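Local coordinates for protein GH61E (Thielavia terrestris, PDB 3EJA) that probably cleaves cellulose and related polysaccharides by oxidation, as a copper-dependent lytic polysaccharide monooxygenase of family AA9, at residues L133-Q138 and I154-L159. Numbering follows the deposited sequence.
Sequences LLRAEQ and ISCAQL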
loop_
_atom_site.group_PDB
_atom_site.type_symbol
_atom_site.label_atom_id
_atom_site.label_comp_id
_atom_site.label_asym_id
_atom_site.label_seq_id
_atom_site.Cartn_x
_atom_site.Cartn_y
_atom_site.Cartn_z
ATOM N N LEU A 133 -0.297 -2.480 10.989
ATOM C CA LEU A 133 -0.413 -1.373 10.062
ATOM C C LEU A 133 -0.735 -1.969 8.689
ATOM O O LEU A 133 -0.160 -2.988 8.299
ATOM C CB LEU A 133 0.890 -0.564 10.000
ATOM C CG LEU A 133 1.354 0.234 11.226
ATOM C CD1 LEU A 133 2.766 0.800 11.024
ATOM C CD2 LEU A 133 0.366 1.352 11.568
ATOM N N LEU A 134 -1.664 -1.335 7.982
ATOM C CA LEU A 134 -2.037 -1.738 6.635
ATOM C C LEU A 134 -1.686 -0.600 5.675
ATOM O O LEU A 134 -2.273 0.488 5.729
ATOM C CB LEU A 134 -3.533 -2.078 6.570
ATOM C CG LEU A 134 -4.162 -2.349 5.192
ATOM C CD1 LEU A 134 -3.567 -3.602 4.521
ATOM C CD2 LEU A 134 -5.680 -2.461 5.332
ATOM N N ARG A 135 -0.713 -0.855 4.810
ATOM C CA ARG A 135 -0.205 0.152 3.890
ATOM C C ARG A 135 -0.918 0.059 2.544
ATOM O O ARG A 135 -0.929 -1.013 1.920
ATOM C CB ARG A 135 1.311 -0.025 3.723
ATOM C CG ARG A 135 1.972 0.902 2.711
ATOM C CD ARG A 135 3.467 0.577 2.590
ATOM N NE ARG A 135 4.136 1.451 1.619
ATOM C CZ ARG A 135 4.223 1.191 0.314
ATOM N NH1 ARG A 135 3.708 0.074 -0.187
ATOM N NH2 ARG A 135 4.836 2.044 -0.494
ATOM N N ALA A 136 -1.509 1.180 2.116
ATOM C CA ALA A 136 -2.149 1.300 0.796
ATOM C C ALA A 136 -1.186 1.983 -0.143
ATOM O O ALA A 136 -0.518 2.947 0.240
ATOM C CB ALA A 136 -3.443 2.110 0.879
ATOM N N GLU A 137 -1.103 1.472 -1.370
ATOM C CA GLU A 137 -0.243 2.047 -2.374
ATOM C C GLU A 137 -0.881 1.986 -3.760
ATOM O O GLU A 137 -1.445 0.961 -4.129
ATOM C CB GLU A 137 1.074 1.271 -2.378
ATOM C CG GLU A 137 1.993 1.523 -3.545
ATOM C CD GLU A 137 3.174 0.590 -3.503
ATOM O OE1 GLU A 137 4.205 0.995 -2.954
ATOM O OE2 GLU A 137 3.060 -0.558 -3.970
ATOM N N GLN A 138 -0.785 3.079 -4.514
ATOM C CA GLN A 138 -0.979 3.022 -5.967
ATOM C C GLN A 138 0.202 3.730 -6.611
ATOM O O GLN A 138 0.647 4.766 -6.124
ATOM C CB GLN A 138 -2.308 3.637 -6.415
ATOM C CG GLN A 138 -2.758 3.175 -7.825
ATOM C CD GLN A 138 -2.377 4.132 -8.943
ATOM O OE1 GLN A 138 -2.042 5.299 -8.701
ATOM N NE2 GLN A 138 -2.468 3.649 -10.196
ATOM N N ILE A 154 0.017 6.892 -1.250
ATOM C CA ILE A 154 0.198 6.000 -0.094
ATOM C C ILE A 154 -0.541 6.490 1.154
ATOM O O ILE A 154 -0.662 7.688 1.367
ATOM C CB ILE A 154 1.734 5.880 0.273
ATOM C CG1 ILE A 154 2.525 5.165 -0.838
ATOM C CG2 ILE A 154 1.967 5.173 1.633
ATOM C CD1 ILE A 154 4.018 5.536 -0.850
ATOM N N SER A 155 -1.006 5.552 1.978
ATOM C CA SER A 155 -1.314 5.827 3.391
ATOM C C SER A 155 -1.231 4.532 4.216
ATOM O O SER A 155 -1.099 3.445 3.652
ATOM C CB SER A 155 -2.683 6.494 3.559
ATOM O OG SER A 155 -3.715 5.545 3.453
ATOM N N CYS A 156 -1.313 4.645 5.542
ATOM C CA CYS A 156 -1.346 3.460 6.400
ATOM C C CYS A 156 -2.470 3.511 7.417
ATOM O O CYS A 156 -2.660 4.529 8.094
ATOM C CB CYS A 156 -0.021 3.267 7.134
ATOM S SG CYS A 156 1.407 2.944 6.076
ATOM N N ALA A 157 -3.202 2.404 7.519
ATOM C CA ALA A 157 -4.322 2.289 8.452
ATOM C C ALA A 157 -3.905 1.472 9.670
ATOM O O ALA A 157 -3.009 0.627 9.577
ATOM C CB ALA A 157 -5.525 1.639 7.769
ATOM N N GLN A 158 -4.563 1.739 10.802
ATOM C CA GLN A 158 -4.306 1.019 12.056
ATOM C C GLN A 158 -5.399 -0.022 12.294
ATOM O O GLN A 158 -6.588 0.317 12.352
ATOM C CB GLN A 158 -4.207 2.005 13.228
ATOM C CG GLN A 158 -3.075 3.037 13.032
ATOM C CD GLN A 158 -2.935 4.078 14.143
ATOM O OE1 GLN A 158 -1.926 4.789 14.194
ATOM N NE2 GLN A 158 -3.932 4.182 15.024
ATOM N N LEU A 159 -4.979 -1.281 12.403
ATOM C CA LEU A 159 -5.879 -2.433 12.526
ATOM C C LEU A 159 -5.661 -3.210 13.825
ATOM O O LEU A 159 -4.535 -3.303 14.326
ATOM C CB LEU A 159 -5.667 -3.391 11.339
ATOM C CG LEU A 159 -6.510 -3.236 10.062
ATOM C CD1 LEU A 159 -6.573 -1.800 9.578
ATOM C CD2 LEU A 159 -6.015 -4.174 8.945
#
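Ile-154 meets Arg-135 on one face of an antiparallel strand pair. Its CD1 lies 3.6 Å from Arg-135 NH2, and the two side chains cross at a slant. Arg-135 reaches there because its chain is extended, with CG anti to the backbone N (chi1 176°). The same NH2 forms a salt bridge with Glu-137 OE1 at 2.7 Å. Glu-137 OE1 lies in the guanidinium plane, at its edge, while NH2 meets that oxygen from above the carboxylate plane. NH2 also donates a hydrogen bond to Ile-36 O. A leucine in place of Arg-135 would probably leave buried Glu-137 without its charge partner and Ile-36 O without this donor. Ser-155 and Ala-136 are a hydrogen-bonded pair. Ala-136 N to Ser-155 O is 2.8 Å and nearly straight; Ser-155 N to Ala-136 O is longer, 3.2 Å. Cys-156 rests its SG 3.8 Å from Arg-135 CB. Ala-157 and Leu-134 form the next such pair, with Ala-157 N 2.8 Å from Leu-134 O. Gln-158 lies alongside Leu-133. Leu-159 points toward the other strand, and its CD2 packs 4.0 Å from Leu-134 CD2. Ser-155 OG hydrogen-bonds Trp-4 O, Gln-158 OE1 hydrogen-bonds Arg-17, and Cys-156 forms a disulfide with Cys-38. Ile-154 directly follows Tyr-153, a magnesium ligand here and probably a copper ligand. Strands 130-140 and 151-162 form a hairpin in the fibronectin type III beta sandwich, between strands 72-78 and 50-53; strands 3-7 and 57-63 cover its Leu-134, Ala-136 and Ala-157 face.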